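Side-chain contacts in exoglucanase A (Cellulomonas fimi, PDB 7CBD), which hydrolyses beta-1,4-glucosidic linkages of cellulose with inversion of anomeric configuration, releasing cellobiose from chain ends through this family 6 catalytic domain: residues V4-P9 and S139-A144; A118-E123 and T145-S150; E123-I128 and V174-D179; Y169-V174 and F212-K217; K180-P185 and F223-G228. All coordinates share one frame; numbering follows the deposited sequence. Where two conformers were deposited one is given.

Contact 1. Residues V4-P9 and S139-A144; sequences VHVDNP and SIRIAA
Arg141 reaches out from its strand to the loop 4-9, and its polar grip is carried by a single nitrogen. NH1 of Arg141 donates to the carbonyl O of Pro9 over 2.9 Å. The acceptor lies in the guanidinium plane, although the donor is tilted 34° from the carbonyl plane. A water extends the same grip: it accepts from Arg141 NH1 at 2.7 Å and donates to Asn8 O at 2.8 Å, so NH1 holds two successive carbonyls of the loop, one directly and one through the water.

The apolar contacts suit a long, flat side chain. CG2 of Val6 sits over the centre of one guanidinium face, 3.9 Å from Arg141 NH1, and the two side chains cross at about a right angle. Farther back, CB of Pro9 rests on CD of Arg141 at 3.8 Å. Because the arginine is extended from CG to NE, the charged end continues past this point to the loop carbonyls.

Tyr188 of strand 187-192 flanks both Arg141 and Pro9, and its hydroxyl is hydrogen-bonded to Val6 N. The backbone of Arg141 pairs with Leu87 and Phe89 of strand 87-93. The loop 4-9 is laid against the sheet where strand 141-146 begins.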
# COMPACT_ATOMS: atom_id res chain seq x y z
N VAL A 4 20.30 18.88 -3.85
CA VAL A 4 19.78 19.08 -2.50
C VAL A 4 18.56 18.19 -2.27
O VAL A 4 17.81 17.85 -3.19
CB VAL A 4 19.48 20.56 -2.18
CG1 VAL A 4 20.67 21.45 -2.53
CG2 VAL A 4 18.22 21.01 -2.90
N HIS A 5 18.39 17.79 -1.02
CA HIS A 5 17.29 16.92 -0.61
C HIS A 5 16.04 17.77 -0.45
O HIS A 5 16.03 18.73 0.32
CB HIS A 5 17.69 16.27 0.71
CG HIS A 5 16.76 15.20 1.17
ND1 HIS A 5 16.82 13.91 0.70
CD2 HIS A 5 15.77 15.22 2.09
CE1 HIS A 5 15.89 13.18 1.30
NE2 HIS A 5 15.24 13.95 2.15
N VAL A 6 14.97 17.43 -1.18
CA VAL A 6 13.80 18.30 -1.26
C VAL A 6 12.73 17.88 -0.26
O VAL A 6 12.73 16.78 0.28
CB VAL A 6 13.22 18.42 -2.69
CG1 VAL A 6 14.26 18.99 -3.64
CG2 VAL A 6 12.68 17.07 -3.18
N ASP A 7 11.78 18.80 -0.04
CA ASP A 7 10.67 18.53 0.87
C ASP A 7 9.71 17.48 0.31
O ASP A 7 9.18 16.65 1.06
CB ASP A 7 9.91 19.83 1.12
CG ASP A 7 8.60 19.59 1.83
OD1 ASP A 7 8.64 19.18 3.01
OD2 ASP A 7 7.54 19.76 1.19
N ASN A 8 9.46 17.52 -1.00
CA ASN A 8 8.51 16.61 -1.63
C ASN A 8 9.13 16.15 -2.95
O ASN A 8 9.11 16.90 -3.94
CB ASN A 8 7.17 17.28 -1.88
CG ASN A 8 6.19 16.36 -2.58
OD1 ASN A 8 6.48 15.18 -2.80
ND2 ASN A 8 5.03 16.89 -2.95
N PRO A 9 9.67 14.92 -3.00
CA PRO A 9 10.31 14.46 -4.24
C PRO A 9 9.35 14.32 -5.40
O PRO A 9 9.80 14.32 -6.56
CB PRO A 9 10.93 13.11 -3.83
CG PRO A 9 10.00 12.62 -2.75
CD PRO A 9 9.62 13.86 -1.98
N SER A 139 20.87 10.84 -10.67
CA SER A 139 19.93 11.59 -11.49
C SER A 139 18.47 11.23 -11.24
O SER A 139 17.59 11.82 -11.88
CB SER A 139 20.27 11.39 -12.97
OG SER A 139 20.22 10.02 -13.31
N ILE A 140 18.18 10.27 -10.36
CA ILE A 140 16.81 9.92 -10.02
C ILE A 140 16.61 10.11 -8.52
O ILE A 140 17.55 10.28 -7.75
CB ILE A 140 16.42 8.50 -10.47
CG1 ILE A 140 17.19 7.45 -9.67
CG2 ILE A 140 16.59 8.34 -11.98
CD1 ILE A 140 16.73 6.04 -9.95
N ARG A 141 15.34 10.11 -8.12
CA ARG A 141 14.95 10.11 -6.72
C ARG A 141 14.30 8.77 -6.42
O ARG A 141 13.60 8.22 -7.27
CB ARG A 141 13.97 11.25 -6.44
CG ARG A 141 14.53 12.62 -6.74
CD ARG A 141 13.46 13.70 -6.65
NE ARG A 141 14.05 15.02 -6.86
CZ ARG A 141 13.36 16.15 -6.98
NH1 ARG A 141 12.03 16.15 -6.95
NH2 ARG A 141 14.02 17.29 -7.15
N ILE A 142 14.53 8.25 -5.22
CA ILE A 142 13.93 6.99 -4.80
C ILE A 142 13.04 7.29 -3.60
O ILE A 142 13.51 7.83 -2.59
CB ILE A 142 15.00 5.93 -4.46
CG1 ILE A 142 15.91 5.68 -5.68
CG2 ILE A 142 14.32 4.66 -3.96
CD1 ILE A 142 17.23 6.42 -5.65
N ALA A 143 11.76 6.97 -3.72
CA ALA A 143 10.84 7.04 -2.60
C ALA A 143 10.73 5.63 -2.04
O ALA A 143 10.17 4.74 -2.69
CB ALA A 143 9.47 7.56 -3.02
N ALA A 144 11.33 5.41 -0.88
CA ALA A 144 11.37 4.09 -0.26
C ALA A 144 10.21 4.00 0.73
O ALA A 144 10.19 4.72 1.74
CB ALA A 144 12.71 3.91 0.45
O HOH W 1 10.25 18.02 -6.19

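Contact 2. Residues A118-E123 and T145-S150; sequences ARYKSE and TIEPDS
The hydroxyl end of Tyr120 meets one carboxylate oxygen of Glu147: its OH donates a hydrogen bond to Glu147 OE2 at 2.7 Å. The ring comes edge-on: OE2 lies near the ring plane, with Tyr120 CE1 3.4 Å away. The carboxylate is met on the anti side of OE2, with the hydroxyl 34° out of its plane, and the two flat groups are turned 58° against each other.

The side chains arrive from opposite directions. With CG anti to the backbone N (chi1 -178°), Tyr120 stretches from helix 114-132 towards the sheet; Glu147 is bent at chi2. A tyrosine suits the helix position because it offers a long apolar ring, packed on Ile93 and Ala177, that ends in one donor. OE2 has a second donor in Asp95 N, so this buried oxygen is gripped twice.

The backbone of Glu147 is also tied: Ser150 OG donates to Glu147 O at 2.7 Å, in the carbonyl plane. This closes the turn that carries Asp149, the predicted proton donor. Active-site loops of alpha/beta barrels lie at the C-terminal ends of the parallel strands, as here after strand 141-146 in the distorted barrel of glycoside hydrolase family 6.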
# COMPACT_ATOMS: atom_id res chain seq x y z
N ALA A 118 20.65 -10.15 11.61
CA ALA A 118 21.95 -9.99 10.97
C ALA A 118 21.84 -10.17 9.46
O ALA A 118 22.49 -9.46 8.69
CB ALA A 118 22.97 -10.95 11.59
N ARG A 119 20.99 -11.10 9.01
CA ARG A 119 20.78 -11.29 7.58
C ARG A 119 20.01 -10.12 6.97
O ARG A 119 20.30 -9.70 5.85
CB ARG A 119 20.02 -12.59 7.35
CG ARG A 119 20.05 -13.11 5.93
CD ARG A 119 19.84 -14.61 5.92
NE ARG A 119 19.70 -15.13 7.28
CZ ARG A 119 19.16 -16.30 7.60
NH1 ARG A 119 18.71 -17.12 6.66
NH2 ARG A 119 19.09 -16.66 8.87
N TYR A 120 19.02 -9.60 7.69
CA TYR A 120 18.31 -8.41 7.22
C TYR A 120 19.29 -7.27 6.96
O TYR A 120 19.22 -6.60 5.92
CB TYR A 120 17.29 -7.98 8.27
CG TYR A 120 16.46 -6.78 7.88
CD1 TYR A 120 15.43 -6.89 6.95
CD2 TYR A 120 16.67 -5.54 8.48
CE1 TYR A 120 14.64 -5.81 6.62
CE2 TYR A 120 15.88 -4.43 8.14
CZ TYR A 120 14.87 -4.58 7.22
OH TYR A 120 14.09 -3.51 6.89
N LYS A 121 20.22 -7.04 7.88
CA LYS A 121 21.17 -5.95 7.72
C LYS A 121 22.13 -6.22 6.57
O LYS A 121 22.30 -5.38 5.68
CB LYS A 121 21.94 -5.73 9.02
CG LYS A 121 21.10 -5.24 10.18
CD LYS A 121 21.94 -5.10 11.43
CE LYS A 121 21.15 -4.56 12.61
NZ LYS A 121 21.98 -4.56 13.84
N SER A 122 22.78 -7.39 6.57
CA SER A 122 23.91 -7.63 5.69
C SER A 122 23.52 -8.12 4.31
O SER A 122 24.23 -7.82 3.33
CB SER A 122 24.89 -8.62 6.34
OG SER A 122 24.36 -9.93 6.31
N GLU A 123 22.44 -8.88 4.19
CA GLU A 123 22.04 -9.49 2.92
C GLU A 123 20.81 -8.85 2.30
O GLU A 123 20.49 -9.17 1.15
CB GLU A 123 21.79 -11.00 3.10
CG GLU A 123 23.02 -11.80 3.49
CD GLU A 123 22.70 -13.23 3.92
OE1 GLU A 123 21.79 -13.85 3.31
OE2 GLU A 123 23.34 -13.72 4.87
N THR A 145 9.24 3.14 0.43
CA THR A 145 8.20 2.81 1.40
C THR A 145 8.79 1.82 2.40
O THR A 145 9.22 0.73 2.01
CB THR A 145 6.98 2.22 0.69
OG1 THR A 145 6.29 3.25 -0.02
CG2 THR A 145 6.02 1.60 1.71
N ILE A 146 8.84 2.20 3.67
CA ILE A 146 9.60 1.47 4.68
C ILE A 146 8.67 0.53 5.44
O ILE A 146 7.90 0.95 6.32
CB ILE A 146 10.32 2.42 5.65
CG1 ILE A 146 11.17 3.46 4.92
CG2 ILE A 146 11.19 1.60 6.62
CD1 ILE A 146 12.26 2.88 4.05
N GLU A 147 8.76 -0.76 5.11
CA GLU A 147 8.25 -1.90 5.86
C GLU A 147 6.76 -1.82 6.18
O GLU A 147 6.36 -1.61 7.33
CB GLU A 147 9.11 -2.17 7.10
CG GLU A 147 10.54 -2.56 6.76
CD GLU A 147 10.69 -3.97 6.18
OE1 GLU A 147 9.72 -4.77 6.22
OE2 GLU A 147 11.79 -4.29 5.68
N PRO A 148 5.91 -2.03 5.17
CA PRO A 148 4.47 -2.17 5.44
C PRO A 148 4.19 -3.25 6.48
O PRO A 148 4.95 -4.20 6.64
CB PRO A 148 3.91 -2.57 4.07
CG PRO A 148 4.91 -2.03 3.08
CD PRO A 148 6.24 -2.17 3.75
N ASP A 149 3.08 -3.07 7.21
CA ASP A 149 2.62 -4.07 8.17
C ASP A 149 3.65 -4.39 9.25
O ASP A 149 3.85 -5.55 9.62
CB ASP A 149 2.15 -5.35 7.47
CG ASP A 149 1.44 -6.30 8.41
OD1 ASP A 149 0.82 -5.82 9.38
OD2 ASP A 149 1.53 -7.53 8.19
N SER A 150 4.33 -3.36 9.77
CA SER A 150 5.36 -3.59 10.77
C SER A 150 5.04 -2.90 12.10
O SER A 150 4.32 -3.46 12.93
CB SER A 150 6.76 -3.22 10.25
OG SER A 150 6.88 -1.83 9.95

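Contact 3. Residues E123-I128 and V174-D179; sequences EYIDPI and VKYALD
Segments 123-128 and 174-179 run almost parallel, their axes 9° apart and 10.1 Å from each other at closest approach. The first contains a wider pi-type turn at 123-125 and is kinked at Pro127, whose nitrogen has no hydrogen to give to the preceding turn. The backbones come nearest at Ile125 and Ala177, where the small alanine makes room for the branched isoleucine: CD1 of Ile125 meets CB of Ala177 at 3.9 Å.

The other branch of Ile125 serves Tyr176. Its CG2, anti to the backbone N, touches CE2 of the ring at 3.7 Å, while CB lies at the ring edge; the two side chains slide past each other in opposite directions. Tyr176 continues to Asp126, crossing it at about a right angle. Tyr176 OH donates to Asp126 OD1 at 2.6 Å, and OD1 receives it on its syn lone pair, with ring and carboxylate planes 42° apart. The tyrosine thus combines apolar packing with a short polar link; Lys180 adds a weak, long ion pair to the same oxygen.

Successive parallel helices outside parallel strands, here 114-132 and 161-182, are characteristic of the beta-alpha-beta crossovers of an alpha/beta barrel.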
# COMPACT_ATOMS: atom_id res chain seq x y z
N GLU A 123 22.44 -8.88 4.19
CA GLU A 123 22.04 -9.49 2.92
C GLU A 123 20.81 -8.85 2.30
O GLU A 123 20.49 -9.17 1.15
CB GLU A 123 21.79 -11.00 3.10
CG GLU A 123 23.02 -11.80 3.49
CD GLU A 123 22.70 -13.23 3.92
OE1 GLU A 123 21.79 -13.85 3.31
OE2 GLU A 123 23.34 -13.72 4.87
N TYR A 124 20.12 -7.97 3.02
CA TYR A 124 18.95 -7.29 2.47
C TYR A 124 19.18 -5.79 2.39
O TYR A 124 19.30 -5.24 1.29
CB TYR A 124 17.69 -7.69 3.25
CG TYR A 124 16.45 -7.05 2.68
CD1 TYR A 124 15.84 -7.54 1.53
CD2 TYR A 124 15.89 -5.93 3.30
CE1 TYR A 124 14.71 -6.92 0.99
CE2 TYR A 124 14.76 -5.31 2.77
CZ TYR A 124 14.18 -5.81 1.62
OH TYR A 124 13.06 -5.18 1.10
N ILE A 125 19.29 -5.09 3.53
CA ILE A 125 19.46 -3.64 3.49
C ILE A 125 20.78 -3.26 2.84
O ILE A 125 20.84 -2.37 1.98
CB ILE A 125 19.30 -3.02 4.89
CG1 ILE A 125 17.88 -3.21 5.43
CG2 ILE A 125 19.66 -1.53 4.84
CD1 ILE A 125 16.78 -2.60 4.58
N ASP A 126 21.89 -3.89 3.25
CA ASP A 126 23.18 -3.46 2.72
C ASP A 126 23.26 -3.54 1.20
O ASP A 126 23.69 -2.55 0.58
CB ASP A 126 24.35 -4.22 3.39
CG ASP A 126 24.65 -3.73 4.80
OD1 ASP A 126 24.01 -2.75 5.26
OD2 ASP A 126 25.53 -4.34 5.44
N PRO A 127 22.88 -4.64 0.54
CA PRO A 127 22.96 -4.64 -0.93
C PRO A 127 22.00 -3.68 -1.59
O PRO A 127 22.33 -3.12 -2.64
CB PRO A 127 22.67 -6.10 -1.31
CG PRO A 127 22.88 -6.89 -0.06
CD PRO A 127 22.57 -5.98 1.08
N ILE A 128 20.82 -3.46 -1.01
CA ILE A 128 19.92 -2.46 -1.57
C ILE A 128 20.54 -1.07 -1.49
O ILE A 128 20.60 -0.33 -2.47
CB ILE A 128 18.54 -2.53 -0.89
CG1 ILE A 128 17.81 -3.82 -1.30
CG2 ILE A 128 17.72 -1.31 -1.24
CD1 ILE A 128 16.58 -4.09 -0.48
N VAL A 174 14.00 -1.36 11.44
CA VAL A 174 13.57 -0.10 10.84
C VAL A 174 14.62 0.98 11.08
O VAL A 174 14.92 1.78 10.19
CB VAL A 174 12.16 0.30 11.30
CG1 VAL A 174 11.82 1.71 10.81
CG2 VAL A 174 11.13 -0.68 10.78
N LYS A 175 15.20 1.03 12.29
CA LYS A 175 16.29 1.97 12.54
C LYS A 175 17.42 1.79 11.53
O LYS A 175 17.93 2.76 10.96
CB LYS A 175 16.83 1.83 13.97
CG LYS A 175 18.15 2.57 14.17
CD LYS A 175 18.73 2.41 15.57
CE LYS A 175 20.25 2.72 15.59
NZ LYS A 175 20.60 4.13 15.19
N TYR A 176 17.81 0.53 11.29
CA TYR A 176 18.92 0.27 10.37
C TYR A 176 18.57 0.69 8.95
O TYR A 176 19.38 1.32 8.26
CB TYR A 176 19.28 -1.21 10.42
CG TYR A 176 20.58 -1.54 9.73
CD1 TYR A 176 21.80 -1.38 10.38
CD2 TYR A 176 20.59 -2.01 8.42
CE1 TYR A 176 22.99 -1.69 9.75
CE2 TYR A 176 21.78 -2.31 7.78
CZ TYR A 176 22.97 -2.15 8.45
OH TYR A 176 24.16 -2.45 7.81
N ALA A 177 17.36 0.34 8.49
CA ALA A 177 16.91 0.74 7.16
C ALA A 177 16.94 2.25 7.02
O ALA A 177 17.48 2.79 6.05
CB ALA A 177 15.51 0.19 6.91
N LEU A 178 16.37 2.95 8.01
CA LEU A 178 16.34 4.41 7.96
C LEU A 178 17.74 5.01 7.98
O LEU A 178 18.03 5.94 7.21
CB LEU A 178 15.51 4.96 9.12
CG LEU A 178 14.00 4.71 9.06
CD1 LEU A 178 13.38 5.19 10.35
CD2 LEU A 178 13.37 5.42 7.89
N ASP A 179 18.63 4.49 8.83
CA ASP A 179 19.98 5.02 8.91
C ASP A 179 20.70 4.86 7.57
O ASP A 179 21.34 5.80 7.07
CB ASP A 179 20.78 4.31 10.01
CG ASP A 179 20.44 4.79 11.42
OD1 ASP A 179 19.84 5.88 11.59
OD2 ASP A 179 20.80 4.06 12.38

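Contact 4. Residues Y169-V174 and F212-K217; sequences YYRQGV and FAEVAK
Val174 and Val215 form the tightly packed part of this helix pair, meeting through one methyl each: their CG1 atoms are 3.9 Å apart. In both valines CG1 stands anti to the backbone N (chi1 near 172° in both), which aims this branch across the interface, and the two side chains cross at about a right angle. Short branched residues suit the place, since they fill a buried interface without pushing the helices apart. The backbones approach most closely nearby, with CA of Arg171 6.6 Å from CA of Val215.

The looser, partly exposed side is spanned by longer chains. Arg171 is extended from CG to NE and turns its guanidinium end-on to Glu214, whose chain is extended beyond CG. Both terminal nitrogens converge on one carboxylate oxygen: NH1 of Arg171 lies 3.0 Å from Glu214 OE1, and NH2 of Arg171 3.2 Å from the same atom. That oxygen is only 11° out of the guanidinium plane and is met nearly along its C-O bond, with the two flat groups 20° apart and so nearly coplanar. The result is a forked salt bridge that bears on one oxygen instead of pairing both. With an alanine here, the Glu214 carboxylate would probably lose its charged mate, and the two helices the salt bridge between them.

Inward of the valines, Val174 and Phe212 both pack on Ile191 of strand 187-192, so helices 161-182 and 202-218 both pack over this strand, which lies between them in the chain.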
# COMPACT_ATOMS: atom_id res chain seq x y z
N TYR A 169 13.10 -6.59 16.82
CA TYR A 169 13.64 -6.63 15.47
C TYR A 169 12.97 -5.62 14.55
O TYR A 169 13.63 -5.09 13.65
CB TYR A 169 13.57 -8.05 14.92
CG TYR A 169 14.30 -9.00 15.83
CD1 TYR A 169 15.68 -8.92 15.96
CD2 TYR A 169 13.62 -9.94 16.59
CE1 TYR A 169 16.36 -9.76 16.81
CE2 TYR A 169 14.30 -10.79 17.43
CZ TYR A 169 15.67 -10.69 17.54
OH TYR A 169 16.35 -11.54 18.38
N TYR A 170 11.68 -5.33 14.75
CA TYR A 170 11.07 -4.24 13.99
C TYR A 170 11.73 -2.92 14.35
O TYR A 170 12.06 -2.12 13.47
CB TYR A 170 9.57 -4.15 14.27
CG TYR A 170 8.69 -5.24 13.68
CD1 TYR A 170 7.31 -5.15 13.81
CD2 TYR A 170 9.22 -6.35 13.01
CE1 TYR A 170 6.47 -6.13 13.31
CE2 TYR A 170 8.37 -7.34 12.49
CZ TYR A 170 7.00 -7.23 12.66
OH TYR A 170 6.14 -8.19 12.18
N ARG A 171 11.94 -2.67 15.65
CA ARG A 171 12.55 -1.41 16.05
C ARG A 171 13.98 -1.30 15.52
O ARG A 171 14.36 -0.27 14.96
CB ARG A 171 12.52 -1.29 17.57
CG ARG A 171 11.14 -0.98 18.14
CD ARG A 171 11.28 -0.82 19.64
NE ARG A 171 10.04 -0.54 20.35
CZ ARG A 171 9.63 0.68 20.68
NH1 ARG A 171 10.34 1.74 20.33
NH2 ARG A 171 8.50 0.83 21.36
N GLN A 172 14.78 -2.35 15.69
CA GLN A 172 16.18 -2.28 15.27
C GLN A 172 16.31 -2.35 13.76
O GLN A 172 17.18 -1.69 13.17
CB GLN A 172 16.99 -3.37 15.97
CG GLN A 172 17.00 -3.23 17.49
CD GLN A 172 17.56 -4.44 18.20
OE1 GLN A 172 18.42 -5.14 17.68
NE2 GLN A 172 17.06 -4.70 19.41
N GLY A 173 15.45 -3.14 13.11
CA GLY A 173 15.52 -3.25 11.66
C GLY A 173 15.08 -1.98 10.96
O GLY A 173 15.72 -1.55 10.00
N VAL A 174 14.00 -1.36 11.44
CA VAL A 174 13.57 -0.10 10.84
C VAL A 174 14.62 0.98 11.08
O VAL A 174 14.92 1.78 10.19
CB VAL A 174 12.16 0.30 11.30
CG1 VAL A 174 11.82 1.71 10.81
CG2 VAL A 174 11.13 -0.68 10.78
N PHE A 212 6.34 5.88 16.51
CA PHE A 212 7.09 6.39 15.36
C PHE A 212 8.11 7.44 15.78
O PHE A 212 9.23 7.47 15.26
CB PHE A 212 6.12 6.97 14.33
CG PHE A 212 5.33 5.92 13.58
CD1 PHE A 212 5.98 4.85 12.97
CD2 PHE A 212 3.95 5.99 13.50
CE1 PHE A 212 5.27 3.88 12.29
CE2 PHE A 212 3.23 5.02 12.81
CZ PHE A 212 3.89 3.97 12.20
N ALA A 213 7.74 8.31 16.73
CA ALA A 213 8.70 9.30 17.22
C ALA A 213 9.87 8.63 17.94
O ALA A 213 11.02 9.07 17.79
CB ALA A 213 8.00 10.31 18.12
N GLU A 214 9.60 7.59 18.73
CA GLU A 214 10.70 6.86 19.38
C GLU A 214 11.65 6.29 18.34
O GLU A 214 12.87 6.36 18.50
CB GLU A 214 10.14 5.73 20.24
CG GLU A 214 9.37 6.21 21.44
CD GLU A 214 8.76 5.06 22.23
OE1 GLU A 214 9.07 3.89 21.91
OE2 GLU A 214 7.98 5.34 23.16
N VAL A 215 11.10 5.69 17.28
CA VAL A 215 11.94 5.14 16.23
C VAL A 215 12.77 6.24 15.58
O VAL A 215 13.99 6.10 15.40
CB VAL A 215 11.09 4.36 15.21
CG1 VAL A 215 11.92 3.98 13.99
CG2 VAL A 215 10.49 3.13 15.89
N ALA A 216 12.14 7.38 15.26
CA ALA A 216 12.89 8.50 14.71
C ALA A 216 14.05 8.90 15.61
O ALA A 216 15.19 9.06 15.15
CB ALA A 216 11.94 9.69 14.49
N LYS A 217 13.78 9.06 16.91
CA LYS A 217 14.82 9.51 17.83
C LYS A 217 15.94 8.49 18.01
O LYS A 217 17.04 8.86 18.43
CB LYS A 217 14.19 9.92 19.17
CG LYS A 217 13.40 11.21 19.08
CD LYS A 217 12.76 11.61 20.40
CE LYS A 217 11.57 10.74 20.71
NZ LYS A 217 10.78 11.31 21.83

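Contact 5. Residues K180-P185 and F223-G228; sequences KLHAIP and FASIDG
His182 lays one face of its imidazole against the backbone of Ala224 and Ser225. CA of Ser225 stands 3.9 Å from the ring centroid, 19° off the normal, a CH-pi contact. The carbonyl O of Ala224 lies over the same face, 3.0 Å from CE1 of His182; there it is badly placed for a hydrogen bond with ND1. CB of Ala224 comes within 4.0 Å of His182 NE2, from the same side.

With CG anti to the backbone N (chi1 176°), the imidazole is carried across to the 3-10 segment 223-225, face first, which leaves ND1 to meet a water in the ring plane. The water lies 2.7 Å from both His182 ND1 and Asp227 OD2, linking the ring's rim to the carboxylate. A flat ring with polar edges suits both tasks. A leucine in its place would probably leave the water without its nitrogen partner and lose the flat face on which Ser225 CA rests.

The small residues opposite allow this close approach, and Ser225 OG turns instead to Thr219. The loop entering strand 228-231 packs on the C-terminal end of helix 161-182, which precedes the neighbouring strand 187-192, as in successive beta-alpha units of an alpha/beta barrel.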
# COMPACT_ATOMS: atom_id res chain seq x y z
N LYS A 180 20.62 3.66 6.98
CA LYS A 180 21.35 3.39 5.75
C LYS A 180 20.76 4.17 4.58
O LYS A 180 21.49 4.69 3.73
CB LYS A 180 21.34 1.89 5.45
CG LYS A 180 22.17 1.09 6.44
CD LYS A 180 23.65 1.21 6.14
CE LYS A 180 24.00 0.47 4.86
NZ LYS A 180 25.47 0.26 4.67
N LEU A 181 19.43 4.25 4.50
CA LEU A 181 18.79 4.88 3.36
C LEU A 181 18.82 6.40 3.47
O LEU A 181 19.02 7.09 2.46
CB LEU A 181 17.35 4.38 3.22
CG LEU A 181 17.23 2.91 2.82
CD1 LEU A 181 15.78 2.48 2.82
CD2 LEU A 181 17.84 2.67 1.47
N HIS A 182 18.61 6.94 4.67
CA HIS A 182 18.66 8.39 4.80
C HIS A 182 20.04 8.96 4.49
O HIS A 182 20.16 10.13 4.10
CB HIS A 182 18.18 8.85 6.17
CG HIS A 182 18.31 10.32 6.37
ND1 HIS A 182 17.58 11.23 5.63
CD2 HIS A 182 19.13 11.04 7.16
CE1 HIS A 182 17.93 12.46 5.99
NE2 HIS A 182 18.87 12.37 6.91
N ALA A 183 21.10 8.17 4.67
CA ALA A 183 22.44 8.62 4.32
C ALA A 183 22.62 8.86 2.82
O ALA A 183 23.61 9.49 2.43
CB ALA A 183 23.49 7.63 4.82
N ILE A 184 21.69 8.39 1.99
CA ILE A 184 21.76 8.55 0.54
C ILE A 184 20.88 9.74 0.18
O ILE A 184 19.66 9.69 0.40
CB ILE A 184 21.30 7.27 -0.16
CG1 ILE A 184 22.02 6.06 0.45
CG2 ILE A 184 21.52 7.37 -1.68
CD1 ILE A 184 21.56 4.72 -0.07
N PRO A 185 21.44 10.84 -0.34
CA PRO A 185 20.67 12.10 -0.39
C PRO A 185 19.48 12.08 -1.32
O PRO A 185 18.57 12.91 -1.14
CB PRO A 185 21.72 13.13 -0.84
CG PRO A 185 22.76 12.32 -1.53
CD PRO A 185 22.84 11.04 -0.77
N PHE A 223 14.75 13.04 13.57
CA PHE A 223 13.53 13.22 12.79
C PHE A 223 13.80 13.36 11.30
O PHE A 223 12.96 12.99 10.48
CB PHE A 223 12.70 14.38 13.35
CG PHE A 223 12.04 14.05 14.66
CD1 PHE A 223 10.90 13.26 14.70
CD2 PHE A 223 12.59 14.48 15.86
CE1 PHE A 223 10.31 12.93 15.91
CE2 PHE A 223 12.00 14.16 17.07
CZ PHE A 223 10.86 13.38 17.09
N ALA A 224 14.98 13.86 10.92
CA ALA A 224 15.31 13.99 9.51
C ALA A 224 15.35 12.66 8.77
O ALA A 224 15.31 12.64 7.53
CB ALA A 224 16.65 14.71 9.34
N SER A 225 15.46 11.54 9.49
CA SER A 225 15.53 10.23 8.84
C SER A 225 14.26 9.86 8.11
O SER A 225 14.31 9.02 7.20
CB SER A 225 15.81 9.15 9.88
OG SER A 225 17.06 9.37 10.51
N ILE A 226 13.13 10.44 8.49
CA ILE A 226 11.83 10.08 7.95
C ILE A 226 11.27 11.29 7.21
O ILE A 226 10.97 12.32 7.82
CB ILE A 226 10.87 9.62 9.06
CG1 ILE A 226 11.41 8.37 9.75
CG2 ILE A 226 9.48 9.37 8.50
CD1 ILE A 226 10.70 8.02 11.04
N ASP A 227 11.11 11.15 5.89
CA ASP A 227 10.61 12.26 5.09
C ASP A 227 9.09 12.37 5.13
O ASP A 227 8.56 13.48 4.99
CB ASP A 227 11.09 12.08 3.65
CG ASP A 227 12.58 12.22 3.54
OD1 ASP A 227 13.08 13.36 3.60
OD2 ASP A 227 13.26 11.19 3.43
N GLY A 228 8.40 11.27 5.34
CA GLY A 228 6.95 11.29 5.32
C GLY A 228 6.40 9.93 5.68
O GLY A 228 7.13 9.05 6.14
O HOH W 2 15.81 10.39 3.76

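In the fold
Helix 161-182 runs through contacts 3, 4 and 5. Contacts 3 and 4 share Val174, with centres about 12 Å apart; contact 3 is closer to contact 2, about 6 Å between centres, and shares Glu123 with it. Contacts 4 and 5 meet where Phe223 packs on Ala213 and Ala216. The N-terminal loop of contact 1 joins contact 5, about 10 Å between centres, through His5, whose two ring nitrogens bond to Pro185 O and Asp227 OD1. Strand 141-146 links contact 1 to contact 2, which carries Asp149, the predicted proton donor; the side chain of Val174 is about 11 Å from that of Asp149.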